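Local atomic coordinates of malate oxidoreductase (Thermotoga maritima, PDB entry 1VL6), a protein that probably catalyses the NAD-dependent oxidative decarboxylation of malate to pyruvate and carbon dioxide, as malic enzymes do. Residues 285-290 and 309-314; 226-231 and 242-247; 169-174 and 205-210; 188-193 and 214-219. All blocks are in the same frame, centred on the assembly; numbering follows the deposited sequence.

Contact 1. Residues 285-290 and 309-314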
loop_
_atom_site.group_PDB
_atom_site.type_symbol
_atom_site.label_atom_id
_atom_site.label_comp_id
_atom_site.label_asym_id
_atom_site.label_seq_id
_atom_site.Cartn_x
_atom_site.Cartn_y
_atom_site.Cartn_z
ATOM N N SER A 285 44.786 -5.140 -29.012
ATOM C CA SER A 285 44.626 -6.075 -30.127
ATOM C C SER A 285 43.470 -5.686 -31.029
ATOM O O SER A 285 42.759 -4.726 -30.769
ATOM C CB SER A 285 44.406 -7.484 -29.595
ATOM O OG SER A 285 43.132 -7.539 -28.902
ATOM N N ARG A 286 43.255 -6.473 -32.070
ATOM C CA ARG A 286 42.098 -6.268 -32.952
ATOM C C ARG A 286 40.790 -6.542 -32.192
ATOM O O ARG A 286 40.752 -7.344 -31.260
ATOM C CB ARG A 286 42.181 -7.104 -34.237
ATOM C CG ARG A 286 43.269 -6.583 -35.287
ATOM N N LYS A 287 39.741 -5.830 -32.608
ATOM C CA LYS A 287 38.412 -5.881 -32.016
ATOM C C LYS A 287 38.417 -5.742 -30.495
ATOM O O LYS A 287 37.834 -6.532 -29.776
ATOM C CB LYS A 287 37.677 -7.121 -32.492
ATOM C CG LYS A 287 37.189 -6.989 -33.974
ATOM C CD LYS A 287 36.352 -8.210 -34.439
ATOM C CE LYS A 287 35.258 -7.853 -35.491
ATOM N NZ LYS A 287 34.071 -8.834 -35.459
ATOM N N PRO A 288 39.090 -4.710 -29.999
ATOM C CA PRO A 288 39.203 -4.480 -28.578
ATOM C C PRO A 288 37.895 -4.099 -27.913
ATOM O O PRO A 288 37.039 -3.423 -28.515
ATOM C CB PRO A 288 40.159 -3.309 -28.513
ATOM C CG PRO A 288 39.964 -2.594 -29.791
ATOM C CD PRO A 288 39.812 -3.683 -30.769
ATOM N N VAL A 289 37.764 -4.521 -26.663
ATOM C CA VAL A 289 36.586 -4.324 -25.890
ATOM C C VAL A 289 36.950 -3.491 -24.696
ATOM O O VAL A 289 37.985 -3.770 -24.034
ATOM C CB VAL A 289 36.005 -5.657 -25.412
ATOM C CG1 VAL A 289 34.829 -5.420 -24.421
ATOM C CG2 VAL A 289 35.512 -6.412 -26.577
ATOM N N ILE A 290 36.117 -2.472 -24.443
ATOM C CA ILE A 290 36.365 -1.432 -23.439
ATOM C C ILE A 290 35.120 -1.330 -22.543
ATOM O O ILE A 290 34.047 -0.857 -23.006
ATOM C CB ILE A 290 36.550 -0.059 -24.122
ATOM C CG1 ILE A 290 37.692 -0.070 -25.131
ATOM C CG2 ILE A 290 36.743 1.080 -23.086
ATOM C CD1 ILE A 290 38.998 -0.240 -24.574
ATOM N N GLY A 309 38.405 3.142 -32.537
ATOM C CA GLY A 309 38.483 1.786 -32.999
ATOM C C GLY A 309 37.881 0.709 -32.094
ATOM O O GLY A 309 37.955 -0.481 -32.410
ATOM N N ALA A 310 37.269 1.086 -30.981
ATOM C CA ALA A 310 36.722 0.086 -30.072
ATOM C C ALA A 310 35.671 -0.760 -30.764
ATOM O O ALA A 310 34.811 -0.243 -31.438
ATOM C CB ALA A 310 36.109 0.753 -28.829
ATOM N N PHE A 311 35.723 -2.071 -30.588
ATOM C CA PHE A 311 34.680 -2.968 -31.171
ATOM C C PHE A 311 33.449 -2.979 -30.320
ATOM O O PHE A 311 32.375 -3.064 -30.852
ATOM C CB PHE A 311 35.208 -4.391 -31.249
ATOM C CG PHE A 311 34.202 -5.413 -31.614
ATOM C CD1 PHE A 311 33.468 -5.298 -32.778
ATOM C CD2 PHE A 311 34.054 -6.563 -30.828
ATOM C CE1 PHE A 311 32.543 -6.280 -33.133
ATOM C CE2 PHE A 311 33.182 -7.548 -31.180
ATOM C CZ PHE A 311 32.413 -7.409 -32.343
ATOM N N ILE A 312 33.603 -2.939 -28.992
ATOM C CA ILE A 312 32.449 -2.903 -28.041
ATOM C C ILE A 312 32.795 -1.996 -26.864
ATOM O O ILE A 312 33.920 -2.067 -26.294
ATOM C CB ILE A 312 32.136 -4.289 -27.479
ATOM C CG1 ILE A 312 31.477 -5.161 -28.528
ATOM C CG2 ILE A 312 31.219 -4.189 -26.249
ATOM C CD1 ILE A 312 31.488 -6.661 -28.172
ATOM N N VAL A 313 31.829 -1.171 -26.487
ATOM C CA VAL A 313 32.056 -0.244 -25.409
ATOM C C VAL A 313 30.903 -0.384 -24.417
ATOM O O VAL A 313 29.710 -0.467 -24.794
ATOM C CB VAL A 313 32.133 1.195 -25.959
ATOM C CG1 VAL A 313 32.297 2.186 -24.842
ATOM C CG2 VAL A 313 33.249 1.314 -26.920
ATOM N N ALA A 314 31.259 -0.427 -23.148
ATOM C CA ALA A 314 30.266 -0.517 -22.108
ATOM C C ALA A 314 30.612 0.453 -21.007
ATOM O O ALA A 314 31.778 0.731 -20.777
ATOM C CB ALA A 314 30.207 -1.959 -21.550
#

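Contact 2. Residues 226-231 and 242-247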
loop_
_atom_site.group_PDB
_atom_site.type_symbol
_atom_site.label_atom_id
_atom_site.label_comp_id
_atom_site.label_asym_id
_atom_site.label_seq_id
_atom_site.Cartn_x
_atom_site.Cartn_y
_atom_site.Cartn_z
ATOM N N GLY A 226 50.484 1.777 -10.854
ATOM C CA GLY A 226 50.871 0.891 -11.955
ATOM C C GLY A 226 50.359 -0.548 -11.882
ATOM O O GLY A 226 49.473 -0.891 -11.083
ATOM N N ILE A 227 50.893 -1.372 -12.779
ATOM C CA ILE A 227 50.581 -2.794 -12.825
ATOM C C ILE A 227 51.001 -3.499 -11.524
ATOM O O ILE A 227 52.130 -3.308 -11.039
ATOM C CB ILE A 227 51.336 -3.489 -13.987
ATOM C CG1 ILE A 227 50.832 -3.020 -15.356
ATOM C CG2 ILE A 227 51.135 -5.001 -13.910
ATOM C CD1 ILE A 227 51.748 -3.440 -16.548
ATOM N N LEU A 228 50.106 -4.332 -10.995
ATOM C CA LEU A 228 50.377 -5.064 -9.754
ATOM C C LEU A 228 51.295 -6.238 -10.013
ATOM O O LEU A 228 50.989 -7.143 -10.802
ATOM C CB LEU A 228 49.103 -5.567 -9.064
ATOM C CG LEU A 228 48.333 -4.527 -8.272
ATOM C CD1 LEU A 228 47.790 -3.418 -9.186
ATOM C CD2 LEU A 228 47.204 -5.209 -7.551
ATOM N N ASN A 229 52.439 -6.194 -9.352
ATOM C CA ASN A 229 53.506 -7.109 -9.599
ATOM C C ASN A 229 54.304 -7.236 -8.273
ATOM O O ASN A 229 54.961 -6.261 -7.854
ATOM C CB ASN A 229 54.313 -6.478 -10.742
ATOM C CG ASN A 229 55.475 -7.311 -11.189
ATOM O OD1 ASN A 229 56.282 -7.797 -10.377
ATOM N ND2 ASN A 229 55.609 -7.447 -12.502
ATOM N N GLU A 230 54.245 -8.403 -7.609
ATOM C CA GLU A 230 55.041 -8.585 -6.354
ATOM C C GLU A 230 56.449 -7.994 -6.389
ATOM O O GLU A 230 56.924 -7.466 -5.375
ATOM C CB GLU A 230 55.269 -10.041 -5.933
ATOM C CG GLU A 230 54.344 -10.511 -4.837
ATOM C CD GLU A 230 55.002 -11.453 -3.866
ATOM O OE1 GLU A 230 55.627 -10.990 -2.907
ATOM O OE2 GLU A 230 54.860 -12.664 -4.046
ATOM N N ASN A 231 57.132 -8.126 -7.535
ATOM C CA ASN A 231 58.529 -7.627 -7.693
ATOM C C ASN A 231 58.672 -6.107 -7.632
ATOM O O ASN A 231 59.788 -5.629 -7.449
ATOM C CB ASN A 231 59.162 -7.968 -9.065
ATOM C CG ASN A 231 59.245 -9.447 -9.343
ATOM O OD1 ASN A 231 58.665 -9.926 -10.334
ATOM N ND2 ASN A 231 59.974 -10.191 -8.493
ATOM N N LEU A 242 48.513 -7.256 -2.972
ATOM C CA LEU A 242 49.530 -8.300 -2.982
ATOM C C LEU A 242 48.865 -9.636 -3.362
ATOM O O LEU A 242 49.373 -10.391 -4.191
ATOM C CB LEU A 242 50.210 -8.383 -1.631
ATOM C CG LEU A 242 51.523 -9.134 -1.511
ATOM C CD1 LEU A 242 52.654 -8.509 -2.311
ATOM C CD2 LEU A 242 51.913 -9.150 -0.038
ATOM N N GLU A 243 47.716 -9.930 -2.775
ATOM C CA GLU A 243 47.057 -11.182 -3.087
ATOM C C GLU A 243 46.779 -11.263 -4.597
ATOM O O GLU A 243 47.047 -12.302 -5.246
ATOM C CB GLU A 243 45.753 -11.282 -2.328
ATOM C CG GLU A 243 45.125 -12.658 -2.365
ATOM C CD GLU A 243 43.651 -12.638 -1.987
ATOM O OE1 GLU A 243 43.195 -11.682 -1.326
ATOM O OE2 GLU A 243 42.939 -13.574 -2.378
ATOM N N ILE A 244 46.280 -10.161 -5.164
ATOM C CA ILE A 244 45.987 -10.109 -6.590
ATOM C C ILE A 244 47.212 -10.255 -7.467
ATOM O O ILE A 244 47.211 -10.984 -8.491
ATOM C CB ILE A 244 45.260 -8.829 -6.960
ATOM C CG1 ILE A 244 43.902 -8.772 -6.238
ATOM C CG2 ILE A 244 45.043 -8.757 -8.492
ATOM C CD1 ILE A 244 42.955 -9.894 -6.564
ATOM N N ALA A 245 48.270 -9.574 -7.072
ATOM C CA ALA A 245 49.501 -9.654 -7.839
ATOM C C ALA A 245 49.956 -11.114 -7.938
ATOM O O ALA A 245 50.578 -11.526 -8.917
ATOM C CB ALA A 245 50.601 -8.810 -7.196
ATOM N N ARG A 246 49.683 -11.891 -6.902
ATOM C CA ARG A 246 50.164 -13.268 -6.885
ATOM C C ARG A 246 49.381 -14.225 -7.772
ATOM O O ARG A 246 49.875 -15.271 -8.130
ATOM C CB ARG A 246 50.164 -13.802 -5.480
ATOM C CG ARG A 246 51.279 -13.221 -4.713
ATOM C CD ARG A 246 51.056 -13.280 -3.253
ATOM N NE ARG A 246 52.340 -13.174 -2.596
ATOM C CZ ARG A 246 52.503 -12.738 -1.379
ATOM N NH1 ARG A 246 51.459 -12.368 -0.657
ATOM N NH2 ARG A 246 53.716 -12.674 -0.877
ATOM N N ILE A 247 48.163 -13.864 -8.139
ATOM C CA ILE A 247 47.390 -14.739 -8.994
ATOM C C ILE A 247 47.188 -14.130 -10.352
ATOM O O ILE A 247 46.350 -14.612 -11.099
ATOM C CB ILE A 247 46.010 -15.082 -8.370
ATOM C CG1 ILE A 247 45.255 -13.788 -7.974
ATOM C CG2 ILE A 247 46.202 -16.057 -7.219
ATOM C CD1 ILE A 247 43.855 -14.004 -7.468
#

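Contact 3. Residues 169-174 and 205-210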
loop_
_atom_site.group_PDB
_atom_site.type_symbol
_atom_site.label_atom_id
_atom_site.label_comp_id
_atom_site.label_asym_id
_atom_site.label_seq_id
_atom_site.Cartn_x
_atom_site.Cartn_y
_atom_site.Cartn_z
ATOM N N GLN A 169 30.146 -8.172 -5.120
ATOM C CA GLN A 169 29.615 -9.421 -5.736
ATOM C C GLN A 169 28.679 -9.131 -6.911
ATOM O O GLN A 169 28.694 -9.826 -7.924
ATOM C CB GLN A 169 28.932 -10.352 -4.687
ATOM C CG GLN A 169 29.892 -10.741 -3.538
ATOM C CD GLN A 169 29.203 -11.233 -2.291
ATOM O OE1 GLN A 169 28.408 -10.507 -1.707
ATOM N NE2 GLN A 169 29.470 -12.485 -1.896
ATOM N N GLY A 170 27.883 -8.095 -6.780
ATOM C CA GLY A 170 26.989 -7.683 -7.849
ATOM C C GLY A 170 27.748 -7.172 -9.048
ATOM O O GLY A 170 27.526 -7.610 -10.177
ATOM N N THR A 171 28.675 -6.263 -8.826
ATOM C CA THR A 171 29.443 -5.747 -9.934
ATOM C C THR A 171 30.175 -6.850 -10.602
ATOM O O THR A 171 30.251 -6.879 -11.820
ATOM C CB THR A 171 30.465 -4.769 -9.474
ATOM O OG1 THR A 171 29.837 -3.716 -8.759
ATOM C CG2 THR A 171 31.131 -4.075 -10.686
ATOM N N ALA A 172 30.756 -7.758 -9.820
ATOM C CA ALA A 172 31.493 -8.862 -10.423
ATOM C C ALA A 172 30.570 -9.763 -11.266
ATOM O O ALA A 172 30.937 -10.207 -12.329
ATOM C CB ALA A 172 32.193 -9.669 -9.351
ATOM N N VAL A 173 29.355 -10.004 -10.792
ATOM C CA VAL A 173 28.415 -10.856 -11.542
ATOM C C VAL A 173 28.052 -10.230 -12.887
ATOM O O VAL A 173 28.160 -10.875 -13.929
ATOM C CB VAL A 173 27.156 -11.141 -10.732
ATOM C CG1 VAL A 173 26.045 -11.733 -11.591
ATOM C CG2 VAL A 173 27.496 -12.086 -9.625
ATOM N N VAL A 174 27.666 -8.970 -12.865
ATOM C CA VAL A 174 27.254 -8.323 -14.077
ATOM C C VAL A 174 28.434 -8.108 -15.028
ATOM O O VAL A 174 28.303 -8.308 -16.230
ATOM C CB VAL A 174 26.559 -6.998 -13.780
ATOM C CG1 VAL A 174 26.054 -6.379 -15.038
ATOM C CG2 VAL A 174 25.392 -7.237 -12.895
ATOM N N TYR A 205 38.977 -6.092 -7.371
ATOM C CA TYR A 205 39.402 -7.288 -6.666
ATOM C C TYR A 205 38.511 -8.485 -7.036
ATOM O O TYR A 205 39.017 -9.575 -7.376
ATOM C CB TYR A 205 39.307 -7.014 -5.155
ATOM C CG TYR A 205 39.700 -8.151 -4.252
ATOM C CD1 TYR A 205 41.034 -8.391 -3.956
ATOM C CD2 TYR A 205 38.744 -8.967 -3.686
ATOM C CE1 TYR A 205 41.412 -9.420 -3.153
ATOM C CE2 TYR A 205 39.114 -10.009 -2.844
ATOM C CZ TYR A 205 40.449 -10.229 -2.592
ATOM O OH TYR A 205 40.830 -11.240 -1.785
ATOM N N ASN A 206 37.191 -8.281 -6.980
ATOM C CA ASN A 206 36.286 -9.386 -7.222
ATOM C C ASN A 206 36.184 -9.737 -8.696
ATOM O O ASN A 206 36.065 -10.939 -9.058
ATOM C CB ASN A 206 34.919 -9.114 -6.660
ATOM C CG ASN A 206 34.882 -9.230 -5.163
ATOM O OD1 ASN A 206 34.633 -10.305 -4.650
ATOM N ND2 ASN A 206 35.057 -8.118 -4.453
ATOM N N ILE A 207 36.236 -8.708 -9.539
ATOM C CA ILE A 207 36.218 -8.922 -10.996
ATOM C C ILE A 207 37.416 -9.791 -11.389
ATOM O O ILE A 207 37.299 -10.746 -12.168
ATOM C CB ILE A 207 36.259 -7.587 -11.758
ATOM C CG1 ILE A 207 34.896 -6.887 -11.674
ATOM C CG2 ILE A 207 36.621 -7.816 -13.201
ATOM C CD1 ILE A 207 34.972 -5.367 -11.862
ATOM N N VAL A 208 38.575 -9.482 -10.831
ATOM C CA VAL A 208 39.756 -10.287 -11.135
ATOM C C VAL A 208 39.504 -11.746 -10.785
ATOM O O VAL A 208 39.751 -12.636 -11.583
ATOM C CB VAL A 208 40.960 -9.773 -10.356
ATOM C CG1 VAL A 208 42.170 -10.749 -10.479
ATOM C CG2 VAL A 208 41.312 -8.379 -10.823
ATOM N N LYS A 209 39.021 -11.992 -9.583
ATOM C CA LYS A 209 38.799 -13.363 -9.135
ATOM C C LYS A 209 37.722 -14.116 -9.950
ATOM O O LYS A 209 37.863 -15.294 -10.205
ATOM C CB LYS A 209 38.439 -13.378 -7.636
ATOM C CG LYS A 209 39.635 -13.210 -6.737
ATOM C CD LYS A 209 39.229 -13.289 -5.303
ATOM C CE LYS A 209 40.420 -13.314 -4.374
ATOM N NZ LYS A 209 39.887 -13.446 -3.010
ATOM N N PHE A 210 36.649 -13.442 -10.343
ATOM C CA PHE A 210 35.640 -14.080 -11.191
ATOM C C PHE A 210 36.209 -14.426 -12.531
ATOM O O PHE A 210 35.929 -15.514 -13.019
ATOM C CB PHE A 210 34.401 -13.195 -11.420
ATOM C CG PHE A 210 33.325 -13.355 -10.392
ATOM C CD1 PHE A 210 33.519 -12.940 -9.090
ATOM C CD2 PHE A 210 32.114 -13.917 -10.723
ATOM C CE1 PHE A 210 32.532 -13.087 -8.144
ATOM C CE2 PHE A 210 31.136 -14.041 -9.792
ATOM C CZ PHE A 210 31.343 -13.632 -8.498
#

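Contact 4. Residues 188-193 and 214-219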
loop_
_atom_site.group_PDB
_atom_site.type_symbol
_atom_site.label_atom_id
_atom_site.label_comp_id
_atom_site.label_asym_id
_atom_site.label_seq_id
_atom_site.Cartn_x
_atom_site.Cartn_y
_atom_site.Cartn_z
ATOM N N LYS A 188 37.027 -14.971 -29.731
ATOM C CA LYS A 188 38.305 -15.357 -29.165
ATOM C C LYS A 188 38.106 -16.396 -28.031
ATOM O O LYS A 188 37.001 -16.541 -27.490
ATOM C CB LYS A 188 38.984 -14.121 -28.582
ATOM C CG LYS A 188 39.427 -13.115 -29.596
ATOM C CD LYS A 188 39.851 -11.803 -28.994
ATOM C CE LYS A 188 40.380 -10.819 -30.091
ATOM N NZ LYS A 188 40.649 -9.436 -29.485
ATOM N N LYS A 189 39.177 -17.112 -27.670
ATOM C CA LYS A 189 39.123 -18.178 -26.625
ATOM C C LYS A 189 39.458 -17.601 -25.250
ATOM O O LYS A 189 40.417 -16.874 -25.106
ATOM C CB LYS A 189 40.093 -19.327 -26.926
ATOM C CG LYS A 189 39.959 -19.907 -28.319
ATOM C CD LYS A 189 40.898 -21.107 -28.542
ATOM C CE LYS A 189 40.242 -22.150 -29.461
ATOM N NZ LYS A 189 41.122 -23.324 -29.716
ATOM N N ILE A 190 38.692 -17.949 -24.240
ATOM C CA ILE A 190 38.843 -17.329 -22.930
ATOM C C ILE A 190 40.205 -17.579 -22.279
ATOM O O ILE A 190 40.744 -16.720 -21.621
ATOM C CB ILE A 190 37.699 -17.779 -21.970
ATOM C CG1 ILE A 190 37.675 -16.896 -20.721
ATOM C CG2 ILE A 190 37.892 -19.208 -21.573
ATOM C CD1 ILE A 190 36.414 -17.006 -19.934
ATOM N N GLU A 191 40.739 -18.770 -22.471
ATOM C CA GLU A 191 42.067 -19.080 -21.972
ATOM C C GLU A 191 43.185 -18.337 -22.767
ATOM O O GLU A 191 44.340 -18.417 -22.373
ATOM C CB GLU A 191 42.318 -20.590 -21.922
ATOM C CG GLU A 191 42.506 -21.289 -23.263
ATOM C CD GLU A 191 41.227 -21.655 -24.015
ATOM O OE1 GLU A 191 40.084 -21.321 -23.575
ATOM O OE2 GLU A 191 41.395 -22.307 -25.078
ATOM N N GLU A 192 42.853 -17.624 -23.848
ATOM C CA GLU A 192 43.898 -16.928 -24.628
ATOM C C GLU A 192 43.878 -15.417 -24.564
ATOM O O GLU A 192 44.858 -14.815 -24.885
ATOM C CB GLU A 192 43.878 -17.344 -26.080
ATOM C CG GLU A 192 43.968 -18.861 -26.252
ATOM C CD GLU A 192 44.078 -19.270 -27.688
ATOM O OE1 GLU A 192 43.759 -18.440 -28.566
ATOM O OE2 GLU A 192 44.488 -20.420 -27.930
ATOM N N VAL A 193 42.813 -14.800 -24.078
ATOM C CA VAL A 193 42.738 -13.339 -24.060
ATOM C C VAL A 193 43.484 -12.674 -22.915
ATOM O O VAL A 193 43.525 -13.224 -21.804
ATOM C CB VAL A 193 41.275 -12.804 -24.023
ATOM C CG1 VAL A 193 40.626 -13.078 -25.318
ATOM C CG2 VAL A 193 40.500 -13.419 -22.895
ATOM N N LEU A 214 36.398 -18.081 -14.149
ATOM C CA LEU A 214 35.727 -18.354 -15.406
ATOM C C LEU A 214 36.652 -18.990 -16.443
ATOM O O LEU A 214 36.187 -19.738 -17.302
ATOM C CB LEU A 214 35.021 -17.119 -15.965
ATOM C CG LEU A 214 33.688 -16.778 -15.264
ATOM C CD1 LEU A 214 33.176 -15.450 -15.740
ATOM C CD2 LEU A 214 32.657 -17.858 -15.491
ATOM N N GLY A 215 37.952 -18.762 -16.316
ATOM C CA GLY A 215 38.928 -19.410 -17.170
ATOM C C GLY A 215 39.979 -18.531 -17.812
ATOM O O GLY A 215 40.840 -19.038 -18.551
ATOM N N VAL A 216 39.911 -17.224 -17.554
ATOM C CA VAL A 216 40.856 -16.301 -18.105
ATOM C C VAL A 216 42.211 -16.582 -17.459
ATOM O O VAL A 216 42.268 -16.832 -16.275
ATOM C CB VAL A 216 40.389 -14.846 -17.847
ATOM C CG1 VAL A 216 41.349 -13.864 -18.405
ATOM C CG2 VAL A 216 39.048 -14.615 -18.450
ATOM N N LYS A 217 43.283 -16.552 -18.240
ATOM C CA LYS A 217 44.580 -16.879 -17.722
ATOM C C LYS A 217 45.441 -15.656 -17.665
ATOM O O LYS A 217 46.144 -15.463 -16.700
ATOM C CB LYS A 217 45.199 -18.088 -18.471
ATOM C CG LYS A 217 44.339 -19.397 -18.245
ATOM C CD LYS A 217 45.104 -20.701 -18.067
ATOM C CE LYS A 217 44.174 -21.852 -17.586
ATOM N NZ LYS A 217 43.327 -21.563 -16.330
ATOM N N ASN A 218 45.362 -14.785 -18.646
ATOM C CA ASN A 218 46.129 -13.568 -18.611
ATOM C C ASN A 218 45.336 -12.341 -18.129
ATOM O O ASN A 218 44.936 -11.489 -18.900
ATOM C CB ASN A 218 46.742 -13.322 -19.974
ATOM C CG ASN A 218 47.824 -12.295 -19.905
ATOM O OD1 ASN A 218 48.113 -11.766 -18.818
ATOM N ND2 ASN A 218 48.438 -12.002 -21.043
ATOM N N VAL A 219 45.134 -12.258 -16.831
ATOM C CA VAL A 219 44.520 -11.077 -16.238
ATOM C C VAL A 219 45.631 -10.178 -15.738
ATOM O O VAL A 219 46.535 -10.631 -15.051
ATOM C CB VAL A 219 43.638 -11.413 -15.052
ATOM C CG1 VAL A 219 43.020 -10.153 -14.469
ATOM C CG2 VAL A 219 42.538 -12.410 -15.447
#

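Contact 1. Residues 285-290 and 309-314
Three backbone hydrogen bonds join Pro288 and Ile290 to residues 311-314, a small worked example of how parallel strands share their polar groups. Phe311 N gives its hydrogen to Pro288 O at 2.8 Å, just ahead of the regular pairing. Ile290 then uses both of its polar backbone atoms: its N donates to Ile312 O at 2.9 Å, and its O accepts from Ala314 N at 2.8 Å. Such bonding of one residue to two partners two positions apart is the signature of a parallel ladder, here with Val289 beside Ile312 and Ile290 beside Val313. Ile290 O also receives a CA-H...O contact from Val313 CA. The backbone of Val289 is satisfied on its other side, by Asp265 and Phe267. Arg286 O accepts from Lys188 NZ, and Val313 O from Asn322 ND2.

Outside the ladder, Lys287 lays its aliphatic chain across the Phe311 ring, with CE 4.3 Å from the ring centroid in a CH-pi contact. Ile312 CG1 lies over the opposite face. The ring reaches Lys287 because Phe311 CG stands anti to the backbone N (chi1 171°). Val289 CG2 approaches the ring edge and packs 4.1 Å from Ile312 CB.

Gly309 ends the preceding helix in a Schellman motif, and the chain turns from there into the strand of a beta-alpha-beta unit formed by strand 289-292, helix 302-307 and strand 312-315. Val289 and Ile312 pack on helix 166-186, Val313 faces helix 302-307 on the other side of the sheet, and strand 266-269 flanks strand 289-292.

Contact 2. Residues 226-231 and 242-247
Arg246 NE reaches Glu230 OE2 at 3.0 Å, a salt bridge whose hydrogen bond is weak because the N-H points well off the acceptor (141°). It links the chain leaving strand 226-227, an edge strand of the Rossmann-type nucleotide-binding domain, to the last turn of helix 239-246. The oxygen lies at the edge of the guanidinium, near its plane, but the carboxylate plane is turned 75° away, so the two groups do not pair flat; Arg246 NH2 also comes within 3.3 Å of Glu230 OE1. Leu242 CG sits over one face of the guanidinium, and Leu242 CD1 also packs against Glu230 CG at 3.6 Å; the charged pair thus rests on an apolar side chain one helical turn back. An extended stem carries the arginine out to the acid.

Beneath the salt bridge the contact is apolar. Ala245 points its methyl at the backbone of residues 228-230, and Leu228 CB lies 4.0 Å from it. Asn229 divides its amide: ND2 bonds Leu253 O, and OD1 accepts weakly from Asn231 N. Ile244 continues the packing inward to Tyr205 and Val208 of helix 202-214, while its CB meets Leu228 CD2 at 4.2 Å.

Contact 3. Residues 169-174 and 205-210
Ala172 and Phe210 bury the most surface where helices 166-186 and 202-214 meet, followed by Ile207. The methyl of Ala172 sits over one face of the Phe210 ring, 3.8 Å from CB to the centroid, as a CH-pi contact. It is displaced toward the rim, so that its closest approach is to Phe210 CD1 at 3.5 Å. The general lesson is that a small residue on one helix makes room for an aromatic ring on the other. Val173 CG2 reaches Phe210 CE2 at 4.1 Å.

Ile207 comes in beside the alanine: its CG1 packs on Ala172 CA, and its CD1 extends to Thr171 CG2 at 4.2 Å. With CG1 set beside the backbone N (chi1 -74°), the branch leans toward the neighbouring helix. Asn206 contributes carbon to the interface, its CB lying 3.9 Å from Ala172 CB, while its ND2 is bonded to Ala202 O and to Gln168 OE1. No hydrogen bond crosses between the two segments themselves; the Asn206-Gln168 bond ties the helices just before 169.

The short axes pass 8.5 Å apart and cross at -43°. A GxGxxG-like pattern, Gly199, Gly201 and Gly204, runs from the end of strand 194-198 into helix 202-214, consistent with a dinucleotide-binding Rossmann fold, and the Ile207 side chain touches its residues. Helix 346-358 covers Val173 and Phe210 from beyond, whereas helix 239-246 lies against Tyr205 and Val208.

Contact 4. Residues 188-193 and 214-219
Ile190 and Val216 supply the main apolar contact, with Ile190 CG1 3.5 Å from Val216 CG2 and the two side chains crossing at about a right angle. Ile190 CD1 reaches on to Leu214 CB at 4.2 Å. This reach follows from its first torsion, which sets CG1 anti to the backbone N (chi1 -167°).

Contacts with the backbone form a second group, and they show how two connecting segments can pack without any hydrogen bond between them. Val216 CA directs its hydrogen at Ile190 O in a nearly straight CA-H...O contact (3.5 Å, 172° at the hydrogen). Glu191 CA lies 3.6 Å from Gly215 O. Gly215 ends helix 202-214 in a Schellman motif, and its lack of a side chain lets Ile190 come close. Farther along, Val216 CG1 packs on the carbonyl of Val193, and Asn218 CB approaches the same oxygen at 3.7 Å.

The charged residues meet through their carbon stems: Glu191 CB and Lys217 CG are 4.4 Å apart. Lys188, which does not touch residues 214-219, forms a salt bridge through NZ with Asp265.

The contact thus joins the loop from helix 166-186 into strand 194-198 to the turn from helix 202-214 into strand 218-223. Phe179 and Leu183 of helix 166-186 back Ile190, Phe179 also touches Val216, and Asn218 bonds through its backbone to Val195 of the adjacent strand.

From the N terminus, helix 166-186 opens contact 3, and the loop behind it opens contact 4. Helix 202-214 then closes contact 3 before residues 214-219 close contact 4, so these two cross along the chain, and they touch where Val208 meets Val219. Contact 2 follows, closing a short loop; the Glu243-Lys209 salt bridge and Ile244, packed on Tyr205 and Val208, tie it back to contact 3. Contact 1 closes last, and Lys188 of contact 4 bonds its Arg286 O. Contact 1 thus pairs strands within the mixed sheet, contact 3 packs two helices, contact 2 joins the chain leaving edge strand 226-227 to helix 239-246, and contact 4 joins two connections leading into strands.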